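CCR4-not transcription complex subunit 1 (Chaetomium thermophilum var. thermophilum DSM 1495, PDB 6H3Z) probably serves as an adaptor within the CCR4-NOT deadenylase complex, to which this chain contributes a C-terminal MIF4G-like domain of NOT1. Local coordinates at residues E37-A42 with H58-I63; E49-L54 with L103-H108; A66-I71 with E111-I116; F94-G99 with G134-S139. All coordinates share one frame; numbering follows the deposited sequence.

Interaction 1: E37-A42 with H58-I63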
loop_
_atom_site.group_PDB
_atom_site.type_symbol
_atom_site.label_atom_id
_atom_site.label_comp_id
_atom_site.label_asym_id
_atom_site.label_seq_id
_atom_site.Cartn_x
_atom_site.Cartn_y
_atom_site.Cartn_z
ATOM N N GLU A 37 -13.374 6.989 8.779
ATOM C CA GLU A 37 -13.998 6.077 9.734
ATOM C C GLU A 37 -15.138 5.346 9.004
ATOM O O GLU A 37 -15.221 4.120 9.070
ATOM C CB GLU A 37 -14.560 6.844 10.938
ATOM C CG GLU A 37 -13.520 7.442 11.875
ATOM C CD GLU A 37 -14.091 8.076 13.132
ATOM O OE1 GLU A 37 -14.988 8.947 13.018
ATOM O OE2 GLU A 37 -13.601 7.739 14.235
ATOM N N GLN A 38 -15.975 6.106 8.264
ATOM C CA GLN A 38 -17.122 5.614 7.491
ATOM C C GLN A 38 -16.710 4.666 6.391
ATOM O O GLN A 38 -17.428 3.703 6.126
ATOM C CB GLN A 38 -17.880 6.784 6.857
ATOM C CG GLN A 38 -18.924 7.420 7.757
ATOM C CD GLN A 38 -19.335 8.778 7.249
ATOM O OE1 GLN A 38 -19.760 8.953 6.101
ATOM N NE2 GLN A 38 -19.228 9.774 8.104
ATOM N N LEU A 39 -15.584 4.968 5.712
ATOM C CA LEU A 39 -15.051 4.162 4.613
ATOM C C LEU A 39 -14.590 2.825 5.154
ATOM O O LEU A 39 -14.914 1.788 4.582
ATOM C CB LEU A 39 -13.890 4.899 3.908
ATOM C CG LEU A 39 -13.232 4.215 2.708
ATOM C CD1 LEU A 39 -14.257 3.771 1.688
ATOM C CD2 LEU A 39 -12.234 5.149 2.047
ATOM N N THR A 40 -13.860 2.858 6.283
ATOM C CA THR A 40 -13.343 1.690 6.985
ATOM C C THR A 40 -14.489 0.725 7.276
ATOM O O THR A 40 -14.374 -0.467 6.999
ATOM C CB THR A 40 -12.592 2.176 8.217
ATOM O OG1 THR A 40 -11.470 2.919 7.755
ATOM C CG2 THR A 40 -12.117 1.053 9.105
ATOM N N ALA A 41 -15.613 1.271 7.761
ATOM C CA ALA A 41 -16.820 0.533 8.089
ATOM C C ALA A 41 -17.496 -0.045 6.834
ATOM O O ALA A 41 -17.704 -1.264 6.752
ATOM C CB ALA A 41 -17.771 1.451 8.832
ATOM N N ALA A 42 -17.801 0.842 5.856
ATOM C CA ALA A 42 -18.485 0.536 4.603
ATOM C C ALA A 42 -17.776 -0.485 3.727
ATOM O O ALA A 42 -18.442 -1.326 3.132
ATOM C CB ALA A 42 -18.733 1.810 3.816
ATOM N N HIS A 58 -23.596 2.888 -4.470
ATOM C CA HIS A 58 -22.973 2.079 -3.422
ATOM C C HIS A 58 -22.456 3.010 -2.340
ATOM O O HIS A 58 -21.876 4.044 -2.671
ATOM C CB HIS A 58 -21.831 1.228 -3.988
ATOM C CG HIS A 58 -21.376 0.120 -3.090
ATOM N ND1 HIS A 58 -20.572 0.364 -1.985
ATOM C CD2 HIS A 58 -21.593 -1.215 -3.184
ATOM C CE1 HIS A 58 -20.355 -0.818 -1.428
ATOM N NE2 HIS A 58 -20.947 -1.799 -2.116
ATOM N N ALA A 59 -22.657 2.642 -1.053
ATOM C CA ALA A 59 -22.236 3.413 0.126
ATOM C C ALA A 59 -20.757 3.780 0.130
ATOM O O ALA A 59 -20.429 4.905 0.510
ATOM C CB ALA A 59 -22.580 2.663 1.397
ATOM N N VAL A 60 -19.868 2.839 -0.295
ATOM C CA VAL A 60 -18.413 3.030 -0.384
ATOM C C VAL A 60 -18.112 4.171 -1.363
ATOM O O VAL A 60 -17.335 5.067 -1.029
ATOM C CB VAL A 60 -17.663 1.719 -0.747
ATOM C CG1 VAL A 60 -16.195 1.982 -1.078
ATOM C CG2 VAL A 60 -17.778 0.686 0.366
ATOM N N LEU A 61 -18.775 4.165 -2.534
ATOM C CA LEU A 61 -18.618 5.206 -3.547
ATOM C C LEU A 61 -19.164 6.543 -3.084
ATOM O O LEU A 61 -18.584 7.567 -3.429
ATOM C CB LEU A 61 -19.273 4.826 -4.880
ATOM C CG LEU A 61 -18.600 3.763 -5.722
ATOM C CD1 LEU A 61 -17.110 4.019 -5.982
ATOM C CD2 LEU A 61 -18.989 2.418 -5.386
ATOM N N ASP A 62 -20.254 6.540 -2.290
ATOM C CA ASP A 62 -20.876 7.761 -1.796
ATOM C C ASP A 62 -20.020 8.454 -0.736
ATOM O O ASP A 62 -20.048 9.679 -0.670
ATOM C CB ASP A 62 -22.330 7.519 -1.334
ATOM C CG ASP A 62 -23.304 7.053 -2.435
ATOM O OD1 ASP A 62 -23.072 7.389 -3.638
ATOM O OD2 ASP A 62 -24.302 6.368 -2.097
ATOM N N ILE A 63 -19.214 7.690 0.046
ATOM C CA ILE A 63 -18.300 8.249 1.052
ATOM C C ILE A 63 -17.095 8.837 0.311
ATOM O O ILE A 63 -16.664 9.958 0.599
ATOM C CB ILE A 63 -17.879 7.190 2.111
ATOM C CG1 ILE A 63 -19.086 6.660 2.890
ATOM C CG2 ILE A 63 -16.820 7.759 3.075
ATOM C CD1 ILE A 63 -18.882 5.324 3.450
#
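The turn carrying Q38, L39 and A42 in helix 22-45 packs against V60 and I63 at the start of helix 59-75, the local axes running antiparallel at 165° and 9.3 Å apart, with A42 and V60 forming the nearest pair of CA atoms. No hydrogen bond crosses the contact, which is mainly apolar. I63 lies against Q38, L39 and A42 of the partner helix. With CG1 beside its own backbone N (chi1 -61°) and the chain then extended, CD1 is carried forward to the methyl of A42, 3.5 Å from its CB. The same CD1 lies near the carbonyl oxygen of Q38, whose CB flanks it. The other branch, CG2, rests 4.2 Å from CB of L39. One turn nearer the N-terminus, V60 divides its two methyls between two partners. CG2 meets A42 CB at 3.8 Å and also rests on the A42 carbonyl oxygen, while CG1 faces L39 CD1, also at 3.8 Å, the two side chains crossing at about a right angle. The small A42 thus receives both V60 and I63.

H58 caps the incoming helix: its ring accepts the amide proton of V60, with V60 N 3.1 Å from H58 ND1 and close to the ring plane. A weak hydrogen bond from H58 NE2 to E48 ties this cap to the connecting loop.

The two helices form a hairpin of the all-helical MIF4G-like domain. Helix 100-116 closes one side of it, S105 touching both L39 and V60, and L54 of the loop packs against V60.

Interaction 2: E49-L54 with L103-H108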
loop_
_atom_site.group_PDB
_atom_site.type_symbol
_atom_site.label_atom_id
_atom_site.label_comp_id
_atom_site.label_asym_id
_atom_site.label_seq_id
_atom_site.Cartn_x
_atom_site.Cartn_y
_atom_site.Cartn_z
ATOM N N GLU A 49 -15.286 -7.422 -3.035
ATOM C CA GLU A 49 -13.902 -7.558 -2.567
ATOM C C GLU A 49 -12.964 -6.583 -3.275
ATOM O O GLU A 49 -11.832 -6.374 -2.827
ATOM C CB GLU A 49 -13.396 -9.001 -2.750
ATOM C CG GLU A 49 -14.016 -10.009 -1.797
ATOM C CD GLU A 49 -13.911 -11.438 -2.285
ATOM O OE1 GLU A 49 -14.896 -11.940 -2.877
ATOM O OE2 GLU A 49 -12.831 -12.047 -2.098
ATOM N N HIS A 50 -13.424 -6.006 -4.401
ATOM C CA HIS A 50 -12.617 -5.097 -5.213
ATOM C C HIS A 50 -13.343 -3.800 -5.541
ATOM O O HIS A 50 -14.565 -3.786 -5.664
ATOM C CB HIS A 50 -12.102 -5.822 -6.470
ATOM C CG HIS A 50 -11.316 -7.047 -6.113
ATOM N ND1 HIS A 50 -9.974 -6.967 -5.770
ATOM C CD2 HIS A 50 -11.740 -8.322 -5.932
ATOM C CE1 HIS A 50 -9.613 -8.199 -5.444
ATOM N NE2 HIS A 50 -10.644 -9.049 -5.522
ATOM N N PHE A 51 -12.587 -2.700 -5.620
ATOM C CA PHE A 51 -13.109 -1.369 -5.896
ATOM C C PHE A 51 -13.757 -1.241 -7.298
ATOM O O PHE A 51 -14.701 -0.462 -7.463
ATOM C CB PHE A 51 -12.007 -0.338 -5.662
ATOM C CG PHE A 51 -12.382 1.081 -5.975
ATOM C CD1 PHE A 51 -13.124 1.832 -5.079
ATOM C CD2 PHE A 51 -11.976 1.674 -7.161
ATOM C CE1 PHE A 51 -13.493 3.137 -5.387
ATOM C CE2 PHE A 51 -12.308 2.987 -7.448
ATOM C CZ PHE A 51 -13.081 3.706 -6.573
ATOM N N ASN A 52 -13.284 -2.032 -8.284
ATOM C CA ASN A 52 -13.841 -2.037 -9.636
ATOM C C ASN A 52 -15.239 -2.634 -9.676
ATOM O O ASN A 52 -16.144 -2.000 -10.219
ATOM C CB ASN A 52 -12.914 -2.758 -10.596
ATOM C CG ASN A 52 -11.618 -2.026 -10.772
ATOM O OD1 ASN A 52 -11.586 -0.875 -11.218
ATOM N ND2 ASN A 52 -10.527 -2.650 -10.353
ATOM N N GLU A 53 -15.433 -3.815 -9.043
ATOM C CA GLU A 53 -16.717 -4.529 -9.022
ATOM C C GLU A 53 -17.836 -3.829 -8.174
ATOM O O GLU A 53 -18.923 -4.399 -8.008
ATOM C CB GLU A 53 -16.535 -6.019 -8.626
ATOM C CG GLU A 53 -15.741 -6.310 -7.359
ATOM C CD GLU A 53 -15.365 -7.766 -7.136
ATOM O OE1 GLU A 53 -14.578 -8.311 -7.947
ATOM O OE2 GLU A 53 -15.833 -8.353 -6.129
ATOM N N LEU A 54 -17.599 -2.578 -7.723
ATOM C CA LEU A 54 -18.568 -1.802 -6.947
ATOM C C LEU A 54 -19.648 -1.215 -7.866
ATOM O O LEU A 54 -19.296 -0.459 -8.774
ATOM C CB LEU A 54 -17.869 -0.663 -6.192
ATOM C CG LEU A 54 -17.062 -1.000 -4.942
ATOM C CD1 LEU A 54 -16.323 0.210 -4.440
ATOM C CD2 LEU A 54 -17.941 -1.501 -3.838
ATOM N N LEU A 103 -8.253 -1.534 1.021
ATOM C CA LEU A 103 -6.931 -1.170 0.504
ATOM C C LEU A 103 -7.060 -0.470 -0.863
ATOM O O LEU A 103 -6.496 0.613 -1.050
ATOM C CB LEU A 103 -6.019 -2.397 0.390
ATOM C CG LEU A 103 -5.610 -3.057 1.688
ATOM C CD1 LEU A 103 -5.331 -4.520 1.469
ATOM C CD2 LEU A 103 -4.438 -2.357 2.308
ATOM N N GLU A 104 -7.862 -1.050 -1.777
ATOM C CA GLU A 104 -8.102 -0.481 -3.092
ATOM C C GLU A 104 -8.777 0.892 -3.026
ATOM O O GLU A 104 -8.369 1.794 -3.758
ATOM C CB GLU A 104 -8.892 -1.456 -3.954
ATOM C CG GLU A 104 -8.057 -2.662 -4.330
ATOM C CD GLU A 104 -8.765 -3.773 -5.081
ATOM O OE1 GLU A 104 -9.818 -3.509 -5.710
ATOM O OE2 GLU A 104 -8.216 -4.898 -5.096
ATOM N N SER A 105 -9.776 1.059 -2.123
ATOM C CA SER A 105 -10.513 2.309 -1.907
ATOM C C SER A 105 -9.597 3.395 -1.375
ATOM O O SER A 105 -9.611 4.507 -1.896
ATOM C CB SER A 105 -11.680 2.090 -0.952
ATOM O OG SER A 105 -12.604 1.165 -1.506
ATOM N N LEU A 106 -8.768 3.055 -0.372
ATOM C CA LEU A 106 -7.793 3.955 0.232
ATOM C C LEU A 106 -6.735 4.403 -0.784
ATOM O O LEU A 106 -6.485 5.602 -0.892
ATOM C CB LEU A 106 -7.133 3.311 1.458
ATOM C CG LEU A 106 -7.970 3.236 2.739
ATOM C CD1 LEU A 106 -7.302 2.341 3.748
ATOM C CD2 LEU A 106 -8.212 4.620 3.337
ATOM N N VAL A 107 -6.153 3.453 -1.565
ATOM C CA VAL A 107 -5.151 3.767 -2.597
ATOM C C VAL A 107 -5.794 4.648 -3.689
ATOM O O VAL A 107 -5.128 5.541 -4.226
ATOM C CB VAL A 107 -4.430 2.517 -3.169
ATOM C CG1 VAL A 107 -3.433 2.894 -4.263
ATOM C CG2 VAL A 107 -3.726 1.727 -2.074
ATOM N N HIS A 108 -7.105 4.435 -3.961
ATOM C CA HIS A 108 -7.850 5.213 -4.944
ATOM C C HIS A 108 -8.019 6.645 -4.505
ATOM O O HIS A 108 -7.818 7.559 -5.308
ATOM C CB HIS A 108 -9.211 4.592 -5.237
ATOM C CG HIS A 108 -10.153 5.536 -5.922
ATOM N ND1 HIS A 108 -10.057 5.829 -7.266
ATOM C CD2 HIS A 108 -11.132 6.294 -5.375
ATOM C CE1 HIS A 108 -11.003 6.721 -7.501
ATOM N NE2 HIS A 108 -11.697 7.006 -6.399
#
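A histidine-carboxylate hydrogen bond between H50 and E104, backed by an aromatic stack, fastens the loop between helices 22-45 and 59-75 onto helix 100-116 of this MIF4G-like domain. E104 carries the polar half. Its CB packs against CB of F51 at 3.7 Å, and from CG the chain stays extended (chi2 175°), carrying the carboxylate straight out to the loop backbone. There the two oxygens part company. OE1 accepts the amide of F51, 2.9 Å from its N, on its anti side and tilted from the carboxylate plane. OE2 receives H50 ND1 at 2.8 Å on the syn side, meeting the imidazole at its edge. Gripped by two donors, the carboxylate is probably fixed in its rotation. Without this carboxylate, as with an alanine at the position, the F51 amide and H50 ND1 would probably lose their shared acceptor, leaving the aromatic stack to hold the loop on this helix.

S105, whose hydroxyl is bonded to L101 O, brings OG obliquely to F51 CD1. F51 and H108 make the aromatic half, a face-to-face stack with centroids 4.3 Å apart and planes at 30°. L61 and I64 of helix 59-75 also touch F51. At the stack itself, F51 CZ lies over the centre of the H108 imidazole, 3.4 Å above its plane.

Interaction 3: A66-I71 with E111-I116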
loop_
_atom_site.group_PDB
_atom_site.type_symbol
_atom_site.label_atom_id
_atom_site.label_comp_id
_atom_site.label_asym_id
_atom_site.label_seq_id
_atom_site.Cartn_x
_atom_site.Cartn_y
_atom_site.Cartn_z
ATOM N N ALA A 66 -18.060 12.163 -1.377
ATOM C CA ALA A 66 -18.157 13.262 -0.425
ATOM C C ALA A 66 -16.815 13.778 0.033
ATOM O O ALA A 66 -16.645 14.992 0.146
ATOM C CB ALA A 66 -19.001 12.849 0.757
ATOM N N LEU A 67 -15.861 12.860 0.292
ATOM C CA LEU A 67 -14.504 13.189 0.725
ATOM C C LEU A 67 -13.765 13.938 -0.385
ATOM O O LEU A 67 -13.107 14.937 -0.096
ATOM C CB LEU A 67 -13.751 11.916 1.122
ATOM C CG LEU A 67 -12.315 12.068 1.637
ATOM C CD1 LEU A 67 -12.235 12.977 2.877
ATOM C CD2 LEU A 67 -11.742 10.725 1.956
ATOM N N ILE A 68 -13.918 13.489 -1.654
ATOM C CA ILE A 68 -13.296 14.122 -2.821
ATOM C C ILE A 68 -13.875 15.514 -3.045
ATOM O O ILE A 68 -13.114 16.470 -3.209
ATOM C CB ILE A 68 -13.352 13.200 -4.064
ATOM C CG1 ILE A 68 -12.539 11.911 -3.841
ATOM C CG2 ILE A 68 -12.886 13.900 -5.328
ATOM C CD1 ILE A 68 -11.091 12.058 -3.150
ATOM N N GLN A 69 -15.208 15.639 -2.940
ATOM C CA GLN A 69 -15.891 16.923 -3.074
ATOM C C GLN A 69 -15.479 17.914 -1.972
ATOM O O GLN A 69 -15.358 19.110 -2.252
ATOM C CB GLN A 69 -17.407 16.740 -3.174
ATOM C CG GLN A 69 -17.844 16.471 -4.607
ATOM C CD GLN A 69 -19.084 15.635 -4.689
ATOM O OE1 GLN A 69 -20.132 15.977 -4.130
ATOM N NE2 GLN A 69 -19.000 14.534 -5.420
ATOM N N LEU A 70 -15.182 17.399 -0.754
ATOM C CA LEU A 70 -14.701 18.170 0.394
ATOM C C LEU A 70 -13.305 18.711 0.104
ATOM O O LEU A 70 -13.053 19.885 0.368
ATOM C CB LEU A 70 -14.713 17.309 1.688
ATOM C CG LEU A 70 -14.211 17.970 2.991
ATOM C CD1 LEU A 70 -15.152 19.061 3.455
ATOM C CD2 LEU A 70 -14.061 16.948 4.105
ATOM N N ILE A 71 -12.411 17.856 -0.447
ATOM C CA ILE A 71 -11.036 18.212 -0.800
ATOM C C ILE A 71 -11.006 19.226 -1.956
ATOM O O ILE A 71 -10.193 20.152 -1.940
ATOM C CB ILE A 71 -10.180 16.941 -1.056
ATOM C CG1 ILE A 71 -10.020 16.077 0.235
ATOM C CG2 ILE A 71 -8.817 17.250 -1.719
ATOM C CD1 ILE A 71 -9.306 16.713 1.455
ATOM N N GLU A 111 -4.495 8.501 -4.455
ATOM C CA GLU A 111 -4.056 8.871 -5.798
ATOM C C GLU A 111 -4.828 10.065 -6.412
ATOM O O GLU A 111 -4.240 10.839 -7.167
ATOM C CB GLU A 111 -4.072 7.655 -6.733
ATOM C CG GLU A 111 -2.965 6.648 -6.471
ATOM C CD GLU A 111 -1.553 7.202 -6.474
ATOM O OE1 GLU A 111 -1.008 7.495 -7.565
ATOM O OE2 GLU A 111 -0.993 7.347 -5.364
ATOM N N THR A 112 -6.114 10.221 -6.060
ATOM C CA THR A 112 -6.986 11.302 -6.504
ATOM C C THR A 112 -6.577 12.620 -5.836
ATOM O O THR A 112 -6.417 13.630 -6.524
ATOM C CB THR A 112 -8.449 10.934 -6.188
ATOM O OG1 THR A 112 -8.746 9.673 -6.785
ATOM C CG2 THR A 112 -9.457 11.988 -6.659
ATOM N N ILE A 113 -6.414 12.603 -4.500
ATOM C CA ILE A 113 -6.028 13.769 -3.701
ATOM C C ILE A 113 -4.598 14.223 -4.086
ATOM O O ILE A 113 -4.354 15.427 -4.140
ATOM C CB ILE A 113 -6.257 13.532 -2.175
ATOM C CG1 ILE A 113 -7.762 13.292 -1.907
ATOM C CG2 ILE A 113 -5.768 14.707 -1.334
ATOM C CD1 ILE A 113 -8.127 12.796 -0.542
ATOM N N ARG A 114 -3.696 13.281 -4.451
ATOM C CA ARG A 114 -2.345 13.619 -4.901
ATOM C C ARG A 114 -2.421 14.414 -6.216
ATOM O O ARG A 114 -1.646 15.351 -6.421
ATOM C CB ARG A 114 -1.541 12.351 -5.136
ATOM C CG ARG A 114 -1.081 11.656 -3.890
ATOM C CD ARG A 114 -0.340 10.405 -4.288
ATOM N NE ARG A 114 1.045 10.706 -4.645
ATOM C CZ ARG A 114 1.906 9.824 -5.126
ATOM N NH1 ARG A 114 1.526 8.576 -5.357
ATOM N NH2 ARG A 114 3.154 10.186 -5.394
ATOM N N LYS A 115 -3.356 14.024 -7.104
ATOM C CA LYS A 115 -3.591 14.685 -8.384
ATOM C C LYS A 115 -4.263 16.045 -8.144
ATOM O O LYS A 115 -3.845 17.029 -8.758
ATOM C CB LYS A 115 -4.432 13.803 -9.332
ATOM C CG LYS A 115 -3.692 12.583 -9.858
ATOM C CD LYS A 115 -4.520 11.791 -10.844
ATOM C CE LYS A 115 -3.919 10.438 -11.135
ATOM N NZ LYS A 115 -2.906 10.501 -12.237
ATOM N N ILE A 116 -5.275 16.107 -7.248
ATOM C CA ILE A 116 -5.970 17.348 -6.909
ATOM C C ILE A 116 -4.968 18.399 -6.354
ATOM O O ILE A 116 -4.975 19.556 -6.808
ATOM C CB ILE A 116 -7.177 17.101 -5.932
ATOM C CG1 ILE A 116 -8.264 16.215 -6.573
ATOM C CG2 ILE A 116 -7.804 18.421 -5.489
ATOM C CD1 ILE A 116 -9.321 15.667 -5.604
#
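I71 of helix 59-75 and I113 of helix 100-116 form the buried, closely packed part of this contact, which is wholly aliphatic. I71 approaches with both branches: its CG1 meets I113 CD1 at 3.9 Å, and its CG2 lies 4.0 Å from I113 CG2, the two side chains crossing at about a right angle. I68, itself partly exposed, bridges from this pair to T112 and I116. Because chi2 is folded to -44°, its CD1 turns across to I113 CG1 at 3.8 Å while also lying beside the methyl of T112, 3.9 Å from its CG2. The T112 hydroxyl takes no part in this apolar contact and is bonded to H108 O one turn back.

The axes run nearly parallel, 15° apart, at 10.8 Å. Helix 80-93 follows the first helix and precedes the second in the chain, and it covers the buried flank: A85 touches I71, while A82 and L86 touch I113. Parallel neighbours with one intervening helix packed against both are what an alpha-solenoid of stacked hairpins, such as a MIF4G or HEAT-like domain, would give.

On the other flank the contact thins toward solvent. I116 and T112 are partly exposed there, and I116 reaches I68 CG2 through CD1 at 4.0 Å and I71 CG2 through CG2 at 4.1 Å. Replacing I68 with an alanine would probably open a gap between the helices, since the branches that touch I113, T112 and I116 would all be gone. I116 leans further on I72 and Q75 of helix 59-75.

Interaction 4: F94-G99 with G134-S139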
loop_
_atom_site.group_PDB
_atom_site.type_symbol
_atom_site.label_atom_id
_atom_site.label_comp_id
_atom_site.label_asym_id
_atom_site.label_seq_id
_atom_site.Cartn_x
_atom_site.Cartn_y
_atom_site.Cartn_z
ATOM N N PHE A 94 -0.548 2.054 6.441
ATOM C CA PHE A 94 0.559 1.564 7.273
ATOM C C PHE A 94 0.060 0.707 8.422
ATOM O O PHE A 94 0.829 -0.068 8.991
ATOM C CB PHE A 94 1.469 2.706 7.763
ATOM C CG PHE A 94 2.066 3.588 6.681
ATOM C CD1 PHE A 94 2.416 3.059 5.434
ATOM C CD2 PHE A 94 2.318 4.942 6.922
ATOM C CE1 PHE A 94 2.967 3.870 4.444
ATOM C CE2 PHE A 94 2.866 5.751 5.924
ATOM C CZ PHE A 94 3.174 5.208 4.692
ATOM N N ARG A 95 -1.252 0.779 8.725
ATOM C CA ARG A 95 -1.851 -0.088 9.735
ATOM C C ARG A 95 -1.963 -1.520 9.197
ATOM O O ARG A 95 -2.274 -2.442 9.961
ATOM C CB ARG A 95 -3.227 0.420 10.177
ATOM C CG ARG A 95 -3.212 1.613 11.142
ATOM C CD ARG A 95 -2.325 1.452 12.395
ATOM N NE ARG A 95 -2.379 0.123 13.011
ATOM C CZ ARG A 95 -3.289 -0.265 13.897
ATOM N NH1 ARG A 95 -4.244 0.572 14.295
ATOM N NH2 ARG A 95 -3.245 -1.487 14.404
ATOM N N GLN A 96 -1.637 -1.687 7.883
ATOM C CA GLN A 96 -1.643 -2.901 7.082
ATOM C C GLN A 96 -3.006 -3.574 7.044
ATOM O O GLN A 96 -3.077 -4.785 7.292
ATOM C CB GLN A 96 -0.550 -3.882 7.523
ATOM C CG GLN A 96 0.810 -3.596 6.957
ATOM C CD GLN A 96 1.848 -4.345 7.749
ATOM O OE1 GLN A 96 2.133 -5.515 7.494
ATOM N NE2 GLN A 96 2.435 -3.681 8.741
ATOM N N PRO A 97 -4.119 -2.866 6.706
ATOM C CA PRO A 97 -5.393 -3.586 6.600
ATOM C C PRO A 97 -5.303 -4.714 5.542
ATOM O O PRO A 97 -4.449 -4.689 4.631
ATOM C CB PRO A 97 -6.402 -2.484 6.263
ATOM C CG PRO A 97 -5.613 -1.367 5.743
ATOM C CD PRO A 97 -4.273 -1.435 6.362
ATOM N N GLU A 98 -6.130 -5.751 5.723
ATOM C CA GLU A 98 -6.136 -6.926 4.853
ATOM C C GLU A 98 -7.330 -6.962 3.898
ATOM O O GLU A 98 -7.344 -7.766 2.963
ATOM C CB GLU A 98 -6.025 -8.211 5.683
ATOM C CG GLU A 98 -4.663 -8.379 6.346
ATOM C CD GLU A 98 -4.505 -9.568 7.275
ATOM O OE1 GLU A 98 -5.496 -9.964 7.936
ATOM O OE2 GLU A 98 -3.372 -10.100 7.343
ATOM N N GLY A 99 -8.295 -6.079 4.111
ATOM C CA GLY A 99 -9.465 -5.998 3.251
ATOM C C GLY A 99 -9.084 -5.370 1.932
ATOM O O GLY A 99 -8.670 -4.212 1.917
ATOM N N GLY A 134 10.822 -0.586 5.797
ATOM C CA GLY A 134 10.426 -1.620 4.855
ATOM C C GLY A 134 9.447 -2.652 5.359
ATOM O O GLY A 134 8.567 -3.072 4.605
ATOM N N HIS A 135 9.589 -3.068 6.629
ATOM C CA HIS A 135 8.719 -4.081 7.231
ATOM C C HIS A 135 7.231 -3.718 7.224
ATOM O O HIS A 135 6.390 -4.618 7.303
ATOM C CB HIS A 135 9.182 -4.456 8.645
ATOM C CG HIS A 135 9.047 -3.355 9.643
ATOM N ND1 HIS A 135 10.086 -2.472 9.890
ATOM C CD2 HIS A 135 8.001 -3.039 10.443
ATOM C CE1 HIS A 135 9.646 -1.666 10.847
ATOM N NE2 HIS A 135 8.388 -1.948 11.188
ATOM N N LEU A 136 6.907 -2.418 7.113
ATOM C CA LEU A 136 5.524 -1.948 7.066
ATOM C C LEU A 136 4.814 -2.419 5.817
ATOM O O LEU A 136 3.606 -2.598 5.827
ATOM C CB LEU A 136 5.463 -0.425 7.125
ATOM C CG LEU A 136 5.766 0.204 8.473
ATOM C CD1 LEU A 136 5.965 1.687 8.323
ATOM C CD2 LEU A 136 4.658 -0.083 9.492
ATOM N N PHE A 137 5.572 -2.621 4.740
ATOM C CA PHE A 137 5.058 -3.037 3.438
ATOM C C PHE A 137 5.029 -4.528 3.289
ATOM O O PHE A 137 4.499 -5.007 2.288
ATOM C CB PHE A 137 5.869 -2.392 2.307
ATOM C CG PHE A 137 5.896 -0.895 2.410
ATOM C CD1 PHE A 137 4.856 -0.132 1.902
ATOM C CD2 PHE A 137 6.933 -0.250 3.068
ATOM C CE1 PHE A 137 4.864 1.252 2.019
ATOM C CE2 PHE A 137 6.939 1.135 3.200
ATOM C CZ PHE A 137 5.906 1.879 2.668
ATOM N N LEU A 138 5.539 -5.263 4.298
ATOM C CA LEU A 138 5.587 -6.717 4.267
ATOM C C LEU A 138 4.220 -7.350 4.514
ATOM O O LEU A 138 4.038 -8.109 5.468
ATOM C CB LEU A 138 6.676 -7.287 5.193
ATOM C CG LEU A 138 8.151 -6.951 4.854
ATOM C CD1 LEU A 138 9.059 -7.924 5.507
ATOM C CD2 LEU A 138 8.427 -6.960 3.349
ATOM N N SER A 139 3.274 -7.042 3.590
ATOM C CA SER A 139 1.881 -7.462 3.463
ATOM C C SER A 139 1.610 -7.517 1.957
ATOM O O SER A 139 1.609 -6.481 1.294
ATOM C CB SER A 139 0.948 -6.452 4.143
ATOM O OG SER A 139 -0.436 -6.700 3.928
#
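A first torsion of -82° sets CG of Q96 beside its own backbone N, and the extended chain beyond it (chi2 164°) lays the terminal amide against the carbonyl of L136 and CB of S139. Two connections between helices meet here in the solenoid-like MIF4G fold: 94-99 leads from helix 80-93 into helix 100-116, and 134-139 leads from helix 118-129 into helix 140-146. Q96 is where segment 94-99 leaves its helical course, with a positive phi. In segment 134-139 L138 centres an inverse gamma turn, closed by a bond from S139 N to F137 O, and S139 then takes the N-cap position of helix 140-146.

The carbonyl oxygen of L136 looks onto the flat of the Q96 amide, above CD. From that position it makes no hydrogen bond with NE2 despite a separation of 3.3 Å between NE2 and L136 O, so the amide sits against the turn by packing. The side chain of L136 also touches segment 94-99, its CD2 lying 3.9 Å from F94 O.

The aromatic part is more deeply buried. F94 and F137 lie side by side and point the same way, their planes steeply inclined at 82° in an oblique pairing with centroids 6.0 Å apart. F94 CE1 makes the touch, 4.0 Å from F137 CZ. F129 meets the F94 ring as well, while I143 and I157 pack on F137, joining the pair to helices 140-146 and 154-166. At the far end of the amide, Q96 OE1 rests 3.7 Å from S139 CB.

Interactions 1 and 2 form one continuous region, with centres 11 Å apart: L61 CD2 packs on L54 CB at 3.4 Å, and V60 CG1 on S105 OG at 3.7 Å. The bound sodium ion, at A43 and A46, lies beside this region, about 8 Å from the side chain of V60 and about 9 Å from that of H50. Interaction 3 continues both contacts along shared helices, 59-75 from interaction 1 and 100-116 from interaction 2, its centre about 15 Å from each. Interaction 4 connects through interaction 2, where L103 CD1 packs on P97 O at 3.3 Å; it stays about 11 Å, between nearest atoms, from interaction 3.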